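Gram-negative insecticidal protein (Chromobacterium piscinae, PDB 6FBM) is an insecticidal toxin that probably acts by forming membrane pores through its MACPF domain, with a beta-tripod domain that may direct it to its target. Local coordinates at residues M21-N26 and Y170-A175; S89-V94 and F275-L280; T120-R125 and Y183-K188; P346-G351 and A371-D376; Y352-Q357 and P435-V440. All blocks are in the same frame, centred on the assembly; numbering follows the deposited sequence.

Contact 1. Residues M21-N26 and Y170-A175; sequences MGYDVN and YYISEA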
# COMPACT_ATOMS: atom_id res chain seq x y z
N MET A 21 29.97 -15.14 -6.31
CA MET A 21 30.61 -13.92 -5.87
C MET A 21 31.84 -14.33 -5.12
O MET A 21 31.81 -15.35 -4.41
CB MET A 21 29.75 -13.15 -4.88
CG MET A 21 28.58 -12.35 -5.39
SD MET A 21 28.94 -11.21 -6.76
CE MET A 21 28.29 -12.24 -8.05
N GLY A 22 32.88 -13.50 -5.22
CA GLY A 22 33.98 -13.58 -4.27
C GLY A 22 33.53 -13.42 -2.83
O GLY A 22 32.53 -12.74 -2.56
N TYR A 23 34.25 -14.07 -1.91
CA TYR A 23 33.91 -14.00 -0.50
C TYR A 23 35.12 -13.66 0.33
O TYR A 23 36.20 -14.20 0.09
CB TYR A 23 33.35 -15.31 -0.02
CG TYR A 23 32.58 -15.18 1.25
CD1 TYR A 23 31.26 -14.83 1.23
CD2 TYR A 23 33.18 -15.40 2.48
CE1 TYR A 23 30.53 -14.71 2.39
CE2 TYR A 23 32.45 -15.28 3.66
CZ TYR A 23 31.13 -14.94 3.61
OH TYR A 23 30.36 -14.82 4.75
N ASP A 24 34.91 -12.78 1.30
CA ASP A 24 35.93 -12.47 2.26
C ASP A 24 35.94 -13.58 3.32
O ASP A 24 35.17 -13.56 4.27
CB ASP A 24 35.69 -11.11 2.90
CG ASP A 24 36.77 -10.75 3.91
OD1 ASP A 24 37.70 -11.56 4.15
OD2 ASP A 24 36.66 -9.63 4.47
N VAL A 25 36.85 -14.53 3.15
CA VAL A 25 36.95 -15.66 4.07
C VAL A 25 37.38 -15.27 5.47
O VAL A 25 37.25 -16.07 6.40
CB VAL A 25 37.87 -16.76 3.53
CG1 VAL A 25 37.33 -17.29 2.20
CG2 VAL A 25 39.31 -16.28 3.38
N ASN A 26 37.87 -14.05 5.61
CA ASN A 26 38.20 -13.46 6.92
C ASN A 26 37.11 -12.57 7.46
O ASN A 26 37.33 -11.92 8.47
CB ASN A 26 39.55 -12.71 6.84
CG ASN A 26 40.71 -13.64 6.55
OD1 ASN A 26 40.77 -14.72 7.10
ND2 ASN A 26 41.61 -13.25 5.66
N TYR A 170 38.39 -17.04 -2.58
CA TYR A 170 37.36 -18.04 -2.70
C TYR A 170 36.08 -17.39 -3.18
O TYR A 170 35.89 -16.21 -2.96
CB TYR A 170 37.11 -18.71 -1.36
CG TYR A 170 38.13 -19.74 -1.00
CD1 TYR A 170 39.39 -19.40 -0.52
CD2 TYR A 170 37.83 -21.08 -1.14
CE1 TYR A 170 40.31 -20.37 -0.20
CE2 TYR A 170 38.76 -22.07 -0.82
CZ TYR A 170 39.99 -21.71 -0.35
OH TYR A 170 40.87 -22.70 -0.04
N TYR A 171 35.22 -18.17 -3.80
CA TYR A 171 33.93 -17.71 -4.24
C TYR A 171 32.82 -18.62 -3.73
O TYR A 171 33.06 -19.76 -3.33
CB TYR A 171 33.89 -17.61 -5.77
CG TYR A 171 33.99 -18.94 -6.48
CD1 TYR A 171 32.85 -19.68 -6.77
CD2 TYR A 171 35.22 -19.47 -6.84
CE1 TYR A 171 32.94 -20.91 -7.42
CE2 TYR A 171 35.32 -20.70 -7.47
CZ TYR A 171 34.18 -21.41 -7.78
OH TYR A 171 34.26 -22.62 -8.39
N ILE A 172 31.60 -18.11 -3.77
CA ILE A 172 30.44 -18.84 -3.30
C ILE A 172 30.00 -19.80 -4.38
O ILE A 172 29.50 -19.40 -5.42
CB ILE A 172 29.25 -17.90 -2.99
CG1 ILE A 172 29.61 -16.88 -1.89
CG2 ILE A 172 28.01 -18.70 -2.60
CD1 ILE A 172 29.87 -17.48 -0.51
N SER A 173 30.18 -21.08 -4.12
CA SER A 173 29.79 -22.14 -5.05
C SER A 173 28.50 -22.81 -4.68
O SER A 173 27.79 -23.33 -5.53
CB SER A 173 30.89 -23.19 -5.13
OG SER A 173 30.60 -24.11 -6.14
N GLU A 174 28.20 -22.84 -3.38
CA GLU A 174 26.98 -23.43 -2.87
C GLU A 174 26.59 -22.66 -1.61
O GLU A 174 27.43 -22.34 -0.78
CB GLU A 174 27.23 -24.90 -2.56
CG GLU A 174 25.98 -25.73 -2.37
CD GLU A 174 26.38 -27.18 -2.08
OE1 GLU A 174 26.89 -27.43 -0.98
OE2 GLU A 174 26.19 -28.07 -2.95
N ALA A 175 25.30 -22.37 -1.45
CA ALA A 175 24.85 -21.67 -0.25
C ALA A 175 23.44 -22.05 0.15
O ALA A 175 22.58 -22.31 -0.69
CB ALA A 175 24.92 -20.17 -0.47
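Tyr23 meets Ile172 on one side of a short antiparallel pairing between residues 21-23 and 170-172. CG of the tyrosine stands anti to the backbone N (chi1 -161°), and this carries the ring past the tip of the isoleucine. Its CB sits 4.0 Å from Tyr170 O. CG is equally far from Ile172 CD1, and the tightest approach comes one atom further on, where Tyr23 CD1 lies 3.5 Å from Ile172 CD1. CE1 is already drawing away from that methyl group, and OH leaves the pair altogether to bond with Leu28 O and Ser31 N. Phe275 packs edge-to-face with the same ring. The pairing attaches the N-terminal strand 21-23 to strand 170-177 of the large antiparallel MACPF sheet, while Gly22 and Asp24 bond on their other side to Leu36 and Ser34. Two backbone bonds hold it: Ile172 N to Met21 O (2.8 Å) and Tyr23 N to Tyr170 O (2.9 Å). Between them Gly22 faces Tyr171 with a CA-CA separation of 4.1 Å. Further along, Val25 CG1 rests 3.8 Å from Tyr170 CB, crossing the base of a tyrosine whose ring packs with Phe300 and Trp284.

Contact 2. Residues S89-V94 and F275-L280; sequences SQHVGV and FSTESL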
# COMPACT_ATOMS: atom_id res chain seq x y z
N SER A 89 35.36 -22.56 11.64
CA SER A 89 35.86 -22.65 10.26
C SER A 89 35.75 -24.02 9.58
O SER A 89 36.09 -24.15 8.41
CB SER A 89 37.33 -22.26 10.23
OG SER A 89 37.54 -21.08 10.97
N GLN A 90 35.27 -25.03 10.31
CA GLN A 90 35.21 -26.38 9.78
C GLN A 90 34.12 -26.49 8.73
O GLN A 90 33.05 -25.88 8.84
CB GLN A 90 34.89 -27.46 10.85
CG GLN A 90 35.62 -27.43 12.19
CD GLN A 90 37.08 -27.83 12.12
OE1 GLN A 90 37.75 -27.62 11.09
NE2 GLN A 90 37.59 -28.39 13.22
N HIS A 91 34.40 -27.31 7.74
CA HIS A 91 33.38 -27.82 6.84
C HIS A 91 32.68 -26.71 6.06
O HIS A 91 31.45 -26.70 5.96
CB HIS A 91 32.37 -28.71 7.61
CG HIS A 91 32.99 -29.91 8.28
ND1 HIS A 91 33.47 -31.00 7.59
CD2 HIS A 91 33.22 -30.16 9.60
CE1 HIS A 91 33.96 -31.88 8.45
NE2 HIS A 91 33.82 -31.39 9.68
N VAL A 92 33.47 -25.77 5.54
CA VAL A 92 32.94 -24.75 4.63
C VAL A 92 33.63 -24.73 3.28
O VAL A 92 33.34 -23.86 2.46
CB VAL A 92 33.00 -23.36 5.27
CG1 VAL A 92 32.25 -23.38 6.59
CG2 VAL A 92 34.43 -22.89 5.45
N GLY A 93 34.52 -25.69 3.04
CA GLY A 93 35.21 -25.81 1.76
C GLY A 93 36.60 -25.23 1.67
O GLY A 93 37.25 -25.38 0.64
N VAL A 94 37.07 -24.58 2.73
CA VAL A 94 38.41 -24.03 2.69
C VAL A 94 39.37 -25.10 3.17
O VAL A 94 39.43 -25.42 4.35
CB VAL A 94 38.54 -22.75 3.51
CG1 VAL A 94 39.98 -22.25 3.49
CG2 VAL A 94 37.63 -21.70 2.95
N PHE A 275 26.73 -22.17 5.09
CA PHE A 275 27.68 -22.83 4.23
C PHE A 275 27.67 -24.30 4.55
O PHE A 275 27.44 -24.69 5.72
CB PHE A 275 29.07 -22.31 4.52
CG PHE A 275 29.34 -20.93 4.05
CD1 PHE A 275 28.63 -20.34 3.02
CD2 PHE A 275 30.40 -20.23 4.60
CE1 PHE A 275 28.96 -19.08 2.58
CE2 PHE A 275 30.73 -18.97 4.17
CZ PHE A 275 30.01 -18.40 3.15
N SER A 276 27.93 -25.10 3.52
CA SER A 276 28.14 -26.52 3.62
C SER A 276 29.60 -26.78 3.31
O SER A 276 30.35 -25.85 3.01
CB SER A 276 27.29 -27.22 2.57
OG SER A 276 27.90 -27.11 1.27
N THR A 277 30.01 -28.06 3.28
CA THR A 277 31.40 -28.39 3.00
C THR A 277 31.85 -27.95 1.61
O THR A 277 33.03 -27.84 1.38
CB THR A 277 31.73 -29.89 3.15
OG1 THR A 277 30.86 -30.65 2.33
CG2 THR A 277 31.56 -30.36 4.57
N GLU A 278 30.92 -27.73 0.68
CA GLU A 278 31.25 -27.33 -0.70
C GLU A 278 31.05 -25.84 -1.01
O GLU A 278 31.20 -25.44 -2.16
CB GLU A 278 30.44 -28.18 -1.71
CG GLU A 278 30.69 -29.69 -1.67
CD GLU A 278 32.15 -30.08 -1.87
OE1 GLU A 278 32.86 -29.45 -2.68
OE2 GLU A 278 32.61 -31.01 -1.19
N SER A 279 30.73 -25.03 0.00
CA SER A 279 30.27 -23.66 -0.24
C SER A 279 31.34 -22.77 -0.83
O SER A 279 31.11 -22.16 -1.86
CB SER A 279 29.71 -23.04 1.02
OG SER A 279 28.49 -23.65 1.33
N LEU A 280 32.50 -22.71 -0.19
CA LEU A 280 33.58 -21.86 -0.65
C LEU A 280 34.53 -22.67 -1.53
O LEU A 280 35.00 -23.72 -1.11
CB LEU A 280 34.32 -21.30 0.55
CG LEU A 280 33.46 -20.35 1.38
CD1 LEU A 280 34.10 -20.10 2.73
CD2 LEU A 280 33.26 -19.03 0.66
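The first torsion of Val92 (chi1 -56°) aims CG1, anti to the carbonyl carbon, at Phe275 and CG2, between the backbone N and the carbonyl carbon, at Leu280. Leu280 also holds its CG anti to its own carbonyl carbon (chi1 -66°), and the two side chains run side by side in the same direction, Val92 CG2 lying 3.9 Å from Leu280 CD1. Val94 CG2 meets that same CD1 at an equal distance, and Leu280 CG stands above one face of the Phe275 ring, offset toward its rim. The leucine therefore touches both valines across the contact and the phenylalanine of its own segment.

A single backbone hydrogen bond crosses here, from Leu280 N to Val92 O (3.0 Å). Gly93, with a positive phi and no side chain, lets the chain come close, its CA only 3.0 Å from Thr277 O. At the more exposed end Thr277 CG2 touches the edge of the His91 imidazole, 3.6 Å from ND1.

Residues 276-279 form a type I beta turn, and Ser276 OG adds an ST turn by accepting from Glu278 N. Ser276 N donates in its turn to Ser279 OG (2.7 Å), and Ser276 OG is also bonded to Glu174 OE1. The turn connects strands 271-274 and 280-282, both antiparallel neighbours of strand 170-177 in the MACPF sheet, and against it lies the loop leading from helix 81-88 to helix 102-108.

Contact 3. Residues T120-R125 and Y183-K188; sequences TYSSTR and YSAASK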
# COMPACT_ATOMS: atom_id res chain seq x y z
N THR A 120 34.11 -18.96 28.31
CA THR A 120 33.68 -19.95 27.34
C THR A 120 32.95 -19.22 26.22
O THR A 120 32.03 -18.41 26.47
CB THR A 120 32.81 -21.02 27.98
OG1 THR A 120 33.55 -21.68 29.03
CG2 THR A 120 32.39 -22.06 26.93
N TYR A 121 33.36 -19.53 24.99
CA TYR A 121 32.84 -18.91 23.81
C TYR A 121 31.89 -19.91 23.16
O TYR A 121 32.29 -21.04 22.86
CB TYR A 121 34.01 -18.58 22.86
CG TYR A 121 35.06 -17.72 23.52
CD1 TYR A 121 34.87 -16.36 23.67
CD2 TYR A 121 36.23 -18.28 24.03
CE1 TYR A 121 35.82 -15.57 24.29
CE2 TYR A 121 37.18 -17.51 24.66
CZ TYR A 121 36.97 -16.15 24.79
OH TYR A 121 37.91 -15.35 25.43
N SER A 122 30.63 -19.51 22.98
CA SER A 122 29.66 -20.37 22.30
C SER A 122 28.98 -19.60 21.19
O SER A 122 28.60 -18.44 21.35
CB SER A 122 28.62 -20.91 23.28
OG SER A 122 27.93 -19.86 23.95
N SER A 123 28.82 -20.27 20.05
CA SER A 123 27.93 -19.81 18.99
C SER A 123 26.87 -20.87 18.82
O SER A 123 27.18 -22.00 18.43
CB SER A 123 28.70 -19.61 17.70
OG SER A 123 27.83 -19.48 16.57
N THR A 124 25.63 -20.52 19.12
CA THR A 124 24.52 -21.43 18.93
C THR A 124 23.72 -20.87 17.76
O THR A 124 23.09 -19.82 17.90
CB THR A 124 23.71 -21.52 20.21
OG1 THR A 124 24.50 -22.15 21.22
CG2 THR A 124 22.46 -22.33 20.00
N ARG A 125 23.75 -21.59 16.63
CA ARG A 125 23.17 -21.12 15.37
C ARG A 125 22.03 -22.00 14.93
O ARG A 125 22.13 -23.23 14.90
CB ARG A 125 24.21 -21.07 14.25
CG ARG A 125 25.50 -20.36 14.62
CD ARG A 125 26.36 -19.99 13.41
NE ARG A 125 26.91 -21.17 12.75
CZ ARG A 125 27.94 -21.88 13.22
NH1 ARG A 125 28.58 -21.55 14.36
NH2 ARG A 125 28.32 -22.96 12.53
N TYR A 183 23.07 -17.11 18.34
CA TYR A 183 22.96 -16.79 19.74
C TYR A 183 24.34 -17.04 20.27
O TYR A 183 24.74 -18.18 20.50
CB TYR A 183 21.93 -17.73 20.37
CG TYR A 183 21.60 -17.50 21.83
CD1 TYR A 183 20.85 -16.42 22.23
CD2 TYR A 183 21.94 -18.44 22.77
CE1 TYR A 183 20.52 -16.25 23.56
CE2 TYR A 183 21.59 -18.28 24.10
CZ TYR A 183 20.88 -17.19 24.48
OH TYR A 183 20.54 -17.05 25.80
N SER A 184 25.10 -15.96 20.43
CA SER A 184 26.51 -16.09 20.82
C SER A 184 26.74 -15.65 22.26
O SER A 184 26.22 -14.60 22.69
CB SER A 184 27.41 -15.31 19.85
OG SER A 184 27.23 -13.93 20.00
N ALA A 185 27.51 -16.44 23.00
CA ALA A 185 27.68 -16.18 24.43
C ALA A 185 29.13 -16.26 24.84
O ALA A 185 29.85 -17.24 24.50
CB ALA A 185 26.84 -17.14 25.28
N ALA A 186 29.57 -15.22 25.55
CA ALA A 186 30.81 -15.25 26.30
C ALA A 186 30.43 -15.54 27.75
O ALA A 186 29.91 -14.67 28.44
CB ALA A 186 31.50 -13.91 26.20
N SER A 187 30.68 -16.78 28.19
CA SER A 187 30.21 -17.23 29.49
C SER A 187 31.39 -17.32 30.46
O SER A 187 32.47 -17.82 30.11
CB SER A 187 29.54 -18.59 29.37
OG SER A 187 28.33 -18.51 28.64
N LYS A 188 31.16 -16.83 31.68
CA LYS A 188 32.06 -17.00 32.78
C LYS A 188 31.59 -18.26 33.52
O LYS A 188 30.81 -18.17 34.47
CB LYS A 188 31.97 -15.75 33.68
CG LYS A 188 32.94 -14.65 33.20
CD LYS A 188 32.58 -13.18 33.39
CE LYS A 188 31.71 -12.87 34.58
NZ LYS A 188 31.86 -11.42 34.95
O HOH W 1 25.52 -19.74 22.52
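Thr124 CB lies at the edge of the Tyr183 ring, near its plane, and Tyr183 OH extends beyond it to Ser205 OG. The Arg125 guanidinium turns back on its own strand, with Ser123 CB at its edge and an in-plane bond from NH1 to Ser123 OG (3.1 Å); outside the pair, NH1 forms a salt bridge with Asp76 and the group makes a cation-pi contact with Tyr29. Tyr121 packs edge-to-face with Phe109.

Strands 120-134 and 179-187 are adjacent in the central antiparallel sheet of the MACPF domain. Thr120, Ser122, Thr124, Tyr183, Ala185 and Ser187 share the face turned toward helices 198-209 and 220-230. These helices connect strand 179-187 to strand 232-239, a placement consistent with one of the helical clusters that become membrane hairpins in pore-forming relatives.

Six backbone bonds join the segments. The Thr120-Ser187 pair is the straightest, with both N-to-O distances at 2.7 Å. Thr124 N reaches Tyr183 O from above the carbonyl plane, 38° out of it, and a water donates to the same oxygen (2.7 Å). This water bonds to Thr124 OG1 (2.9 Å), itself hydrogen-bonded to Gln75 NE2 of strand 64-78, and to Ser122 OG (2.8 Å), linking two hydroxyls of one strand to a carbonyl of the other. Ser122 OG, tucked above its own backbone at chi1 57°, comes 3.2 Å from Ala185 CB.

Contact 4. Residues P346-G351 and A371-D376; sequences PSTSNG and APIFKD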
# COMPACT_ATOMS: atom_id res chain seq x y z
N PRO A 346 46.53 -12.33 56.90
CA PRO A 346 46.62 -11.05 56.23
C PRO A 346 45.29 -10.34 56.30
O PRO A 346 44.25 -10.99 56.23
CB PRO A 346 46.94 -11.44 54.79
CG PRO A 346 46.27 -12.75 54.60
CD PRO A 346 46.26 -13.43 55.95
N SER A 347 45.32 -9.03 56.47
CA SER A 347 44.09 -8.25 56.48
C SER A 347 43.66 -8.07 55.07
O SER A 347 44.49 -7.80 54.21
CB SER A 347 44.28 -6.89 57.18
OG SER A 347 44.39 -7.07 58.58
N THR A 348 42.36 -8.22 54.86
CA THR A 348 41.77 -8.17 53.53
C THR A 348 40.73 -7.06 53.42
O THR A 348 40.03 -6.76 54.38
CB THR A 348 41.09 -9.52 53.17
OG1 THR A 348 40.17 -9.92 54.19
CG2 THR A 348 42.13 -10.61 52.99
N SER A 349 40.63 -6.49 52.21
CA SER A 349 39.63 -5.46 51.90
C SER A 349 39.58 -5.27 50.38
O SER A 349 40.42 -5.82 49.65
CB SER A 349 40.02 -4.13 52.55
OG SER A 349 41.29 -3.71 52.06
N ASN A 350 38.60 -4.49 49.91
CA ASN A 350 38.47 -4.11 48.49
C ASN A 350 38.46 -5.31 47.56
O ASN A 350 39.08 -5.27 46.49
CB ASN A 350 39.61 -3.17 48.05
CG ASN A 350 39.71 -1.91 48.89
OD1 ASN A 350 38.71 -1.47 49.52
ND2 ASN A 350 40.91 -1.31 48.90
N GLY A 351 37.80 -6.39 47.97
CA GLY A 351 37.74 -7.59 47.15
C GLY A 351 39.01 -8.43 47.06
O GLY A 351 39.07 -9.40 46.27
N ALA A 371 51.81 -13.24 53.98
CA ALA A 371 50.99 -14.12 53.18
C ALA A 371 50.28 -13.25 52.16
O ALA A 371 49.59 -12.33 52.53
CB ALA A 371 49.96 -14.84 54.04
N PRO A 372 50.45 -13.56 50.87
CA PRO A 372 49.79 -12.74 49.88
C PRO A 372 48.25 -12.87 49.90
O PRO A 372 47.69 -13.88 50.37
CB PRO A 372 50.38 -13.24 48.58
CG PRO A 372 50.74 -14.65 48.82
CD PRO A 372 51.07 -14.77 50.27
N ILE A 373 47.60 -11.83 49.42
CA ILE A 373 46.17 -11.81 49.17
C ILE A 373 45.93 -11.51 47.70
O ILE A 373 46.75 -10.89 47.05
CB ILE A 373 45.41 -10.84 50.11
CG1 ILE A 373 45.93 -9.41 50.00
CG2 ILE A 373 45.53 -11.35 51.54
CD1 ILE A 373 45.23 -8.42 50.92
N PHE A 374 44.83 -12.04 47.18
CA PHE A 374 44.56 -12.03 45.74
C PHE A 374 43.16 -11.52 45.48
O PHE A 374 42.25 -11.75 46.27
CB PHE A 374 44.72 -13.41 45.16
CG PHE A 374 46.10 -13.98 45.33
CD1 PHE A 374 47.07 -13.73 44.39
CD2 PHE A 374 46.41 -14.77 46.40
CE1 PHE A 374 48.35 -14.27 44.53
CE2 PHE A 374 47.68 -15.32 46.55
CZ PHE A 374 48.65 -15.08 45.60
N LYS A 375 43.01 -10.80 44.39
CA LYS A 375 41.74 -10.24 43.99
C LYS A 375 41.36 -10.75 42.60
O LYS A 375 42.18 -10.76 41.69
CB LYS A 375 41.81 -8.72 43.99
CG LYS A 375 40.56 -8.06 43.42
CD LYS A 375 40.53 -6.57 43.72
CE LYS A 375 39.31 -5.91 43.07
NZ LYS A 375 38.93 -4.68 43.82
N ASP A 376 40.10 -11.16 42.46
CA ASP A 376 39.54 -11.58 41.20
C ASP A 376 39.19 -10.33 40.38
O ASP A 376 38.06 -9.87 40.38
CB ASP A 376 38.31 -12.47 41.46
CG ASP A 376 37.88 -13.27 40.23
OD1 ASP A 376 38.32 -12.95 39.10
OD2 ASP A 376 37.10 -14.23 40.42
O HOH W 2 38.18 -10.93 44.27
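Ile373 pushes between Pro346 and the residues that follow it, and its rotamer decides which branch meets which. CG1 takes the position between the backbone N and the carbonyl carbon (chi1 57°), and the extended second torsion carries CD1 out to 3.4 Å from Ser347 O. CG2 turns instead to the proline ring, 3.4 Å from Pro346 CG, the two side chains lying alongside with opposite headings. The same methyl is crossed obliquely by Thr348, whose CG2 comes within 3.8 Å of it. The torsion that places this threonine methyl sets OG1 on another branch, where it is hydrogen-bonded to Asp436 OD2. Pro346 CG also approaches Ala371 CB, at 4.3 Å.

Lys375 is drawn out from CB to NZ, with CG anti to the backbone N (chi1 173°). Stretched in this way, it passes two successive carbonyls of the loop: CG lies 3.5 Å from Gly351 O, and NZ bonds to Asn350 O at 2.7 Å, tilted 35° from the carbonyl plane. With positive phi at Asn350 and Gly351 the loop turns so that both carbonyls lie beside the lysine chain. Gly351 O accepts from a water (2.7 Å), which in turn accepts from Asp376 N, bridging the two backbones where they do not bond directly.

In the C-terminal part of the protein, which probably corresponds to the beta-tripod domain, the loop 347-351 joins strand 342-346 to strand 352-354. Strand 373-376 runs between strands 352-354 and 318-321 in a mixed sheet.

Contact 5. Residues Y352-Q357 and P435-V440; sequences YKMVGQ and PDYVCV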
# COMPACT_ATOMS: atom_id res chain seq x y z
N TYR A 352 40.03 -8.11 47.87
CA TYR A 352 41.20 -8.96 47.99
C TYR A 352 40.89 -10.07 48.97
O TYR A 352 40.15 -9.86 49.93
CB TYR A 352 42.41 -8.19 48.47
CG TYR A 352 43.10 -7.39 47.39
CD1 TYR A 352 42.71 -6.08 47.11
CD2 TYR A 352 44.16 -7.93 46.70
CE1 TYR A 352 43.34 -5.34 46.14
CE2 TYR A 352 44.81 -7.20 45.73
CZ TYR A 352 44.40 -5.90 45.45
OH TYR A 352 45.06 -5.18 44.47
N LYS A 353 41.45 -11.25 48.73
CA LYS A 353 41.06 -12.45 49.48
C LYS A 353 42.27 -13.21 50.03
O LYS A 353 43.32 -13.26 49.41
CB LYS A 353 40.24 -13.37 48.59
CG LYS A 353 39.04 -12.71 47.90
CD LYS A 353 37.95 -12.26 48.88
CE LYS A 353 36.87 -11.45 48.18
NZ LYS A 353 35.63 -11.42 49.00
N MET A 354 42.07 -13.79 51.21
CA MET A 354 43.05 -14.64 51.88
C MET A 354 43.04 -16.01 51.26
O MET A 354 41.96 -16.54 50.96
CB MET A 354 42.70 -14.77 53.36
CG MET A 354 43.60 -15.68 54.18
SD MET A 354 43.03 -15.64 55.87
CE MET A 354 44.02 -16.97 56.55
N VAL A 355 44.25 -16.57 51.10
CA VAL A 355 44.39 -17.97 50.65
C VAL A 355 45.07 -18.90 51.65
O VAL A 355 45.06 -20.13 51.47
CB VAL A 355 45.12 -18.04 49.31
CG1 VAL A 355 44.27 -17.36 48.25
CG2 VAL A 355 46.50 -17.42 49.38
N GLY A 356 45.66 -18.33 52.72
CA GLY A 356 46.39 -19.11 53.71
C GLY A 356 46.92 -18.27 54.83
O GLY A 356 46.94 -17.04 54.72
N GLN A 357 47.32 -18.93 55.91
CA GLN A 357 48.02 -18.29 57.04
C GLN A 357 49.50 -18.26 56.79
O GLN A 357 50.04 -19.14 56.13
CB GLN A 357 47.79 -19.04 58.36
CG GLN A 357 46.68 -18.42 59.15
CD GLN A 357 46.33 -19.20 60.37
OE1 GLN A 357 46.83 -20.30 60.60
NE2 GLN A 357 45.45 -18.63 61.17
N PRO A 435 35.75 -14.91 56.66
CA PRO A 435 34.82 -14.62 55.56
C PRO A 435 35.51 -14.38 54.22
O PRO A 435 34.93 -14.66 53.20
CB PRO A 435 34.06 -13.35 56.01
CG PRO A 435 34.33 -13.22 57.48
CD PRO A 435 35.66 -13.88 57.72
N ASP A 436 36.75 -13.90 54.24
CA ASP A 436 37.46 -13.54 53.02
C ASP A 436 38.49 -14.58 52.61
O ASP A 436 39.33 -14.32 51.75
CB ASP A 436 38.11 -12.15 53.17
CG ASP A 436 37.10 -11.01 53.40
OD1 ASP A 436 35.89 -11.16 53.01
OD2 ASP A 436 37.53 -9.96 53.91
N TYR A 437 38.43 -15.79 53.18
CA TYR A 437 39.21 -16.91 52.67
C TYR A 437 38.57 -17.46 51.40
O TYR A 437 37.35 -17.65 51.33
CB TYR A 437 39.32 -18.04 53.70
CG TYR A 437 40.33 -19.11 53.34
CD1 TYR A 437 39.99 -20.15 52.49
CD2 TYR A 437 41.62 -19.09 53.86
CE1 TYR A 437 40.92 -21.14 52.15
CE2 TYR A 437 42.55 -20.08 53.55
CZ TYR A 437 42.19 -21.11 52.70
OH TYR A 437 43.10 -22.08 52.39
N VAL A 438 39.42 -17.73 50.41
CA VAL A 438 38.97 -18.32 49.17
C VAL A 438 39.90 -19.42 48.73
O VAL A 438 41.08 -19.45 49.11
CB VAL A 438 38.86 -17.27 48.03
CG1 VAL A 438 37.81 -16.24 48.38
CG2 VAL A 438 40.20 -16.61 47.73
N CYS A 439 39.33 -20.30 47.92
CA CYS A 439 40.09 -21.25 47.13
C CYS A 439 40.24 -20.68 45.74
O CYS A 439 39.52 -19.76 45.36
CB CYS A 439 39.35 -22.58 47.09
SG CYS A 439 39.14 -23.26 48.71
N VAL A 440 41.17 -21.25 44.99
CA VAL A 440 41.57 -20.76 43.70
C VAL A 440 41.24 -21.85 42.71
O VAL A 440 41.41 -23.02 43.02
CB VAL A 440 43.08 -20.45 43.70
CG1 VAL A 440 43.52 -19.89 42.33
CG2 VAL A 440 43.38 -19.43 44.79
O HOH W 3 43.32 -20.95 49.38
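Met354 and Tyr437 are bridged through their backbones inside the C-terminal beta-rich region, probably the beta-tripod domain, where the edge strand 352-354 of one sheet meets the chain entering strand 439-441 of another. Two bonds make the bridge. Met354 N donates to Asp436 O (2.8 Å), bent (142°) and tilted from the carbonyl plane, whereas Val438 N approaches Met354 O (2.9 Å) almost straight down the carbonyl bond. Met354 O also receives the CA-H of Tyr437 and lies over one face of the Tyr437 ring.

A water satisfies the next two acceptors, donating to Val355 O (2.8 Å) and to Val438 O (2.7 Å), and so continues the link where the backbones diverge. The Tyr437 ring swings out with CG anti to the backbone N (chi1 -169°). Its OH is hydrogen-bonded to Gly419 O and passes 2.9 Å from Val355 O, the acceptor served by the water, while Trp389 packs edge-to-face with the ring.

At the more exposed end any attraction between the charges is probably weak. Lys353 NZ stands 4.0 Å from Asp436 OD1, beyond salt-bridge range, and the other carboxylate oxygen is engaged by Thr348. The lysine spends its inner carbons on Val438, which crosses it at about a right angle with CG2 3.4 Å from Lys353 CB.

Two further contacts are apolar: Met354 CG reaches the Tyr437 ring at CD2, and Val355 CG1 ends 4.1 Å from Val440 CG2.

Overall arrangement
The five contacts fall into two groups on either side of contact 3. Contacts 1 and 2 have centres 10 Å apart and touch directly: Ser173 N bonds to Ser279 O at 2.7 Å, tying the turn 276-279 to strand 170-177. Contact 3 belongs to the same MACPF sheet, about 25 Å from contact 1 and 21 Å from contact 2 between centres. Contacts 4 and 5, in the C-terminal region, have centres about 7 Å apart and are joined by the bond from Lys353 N to Phe374 O, between neighbouring strands. Their centres lie 31 to 32 Å from that of contact 3 and 49 to 53 Å from those of contacts 1 and 2, in keeping with the chain's elongated, two-part form.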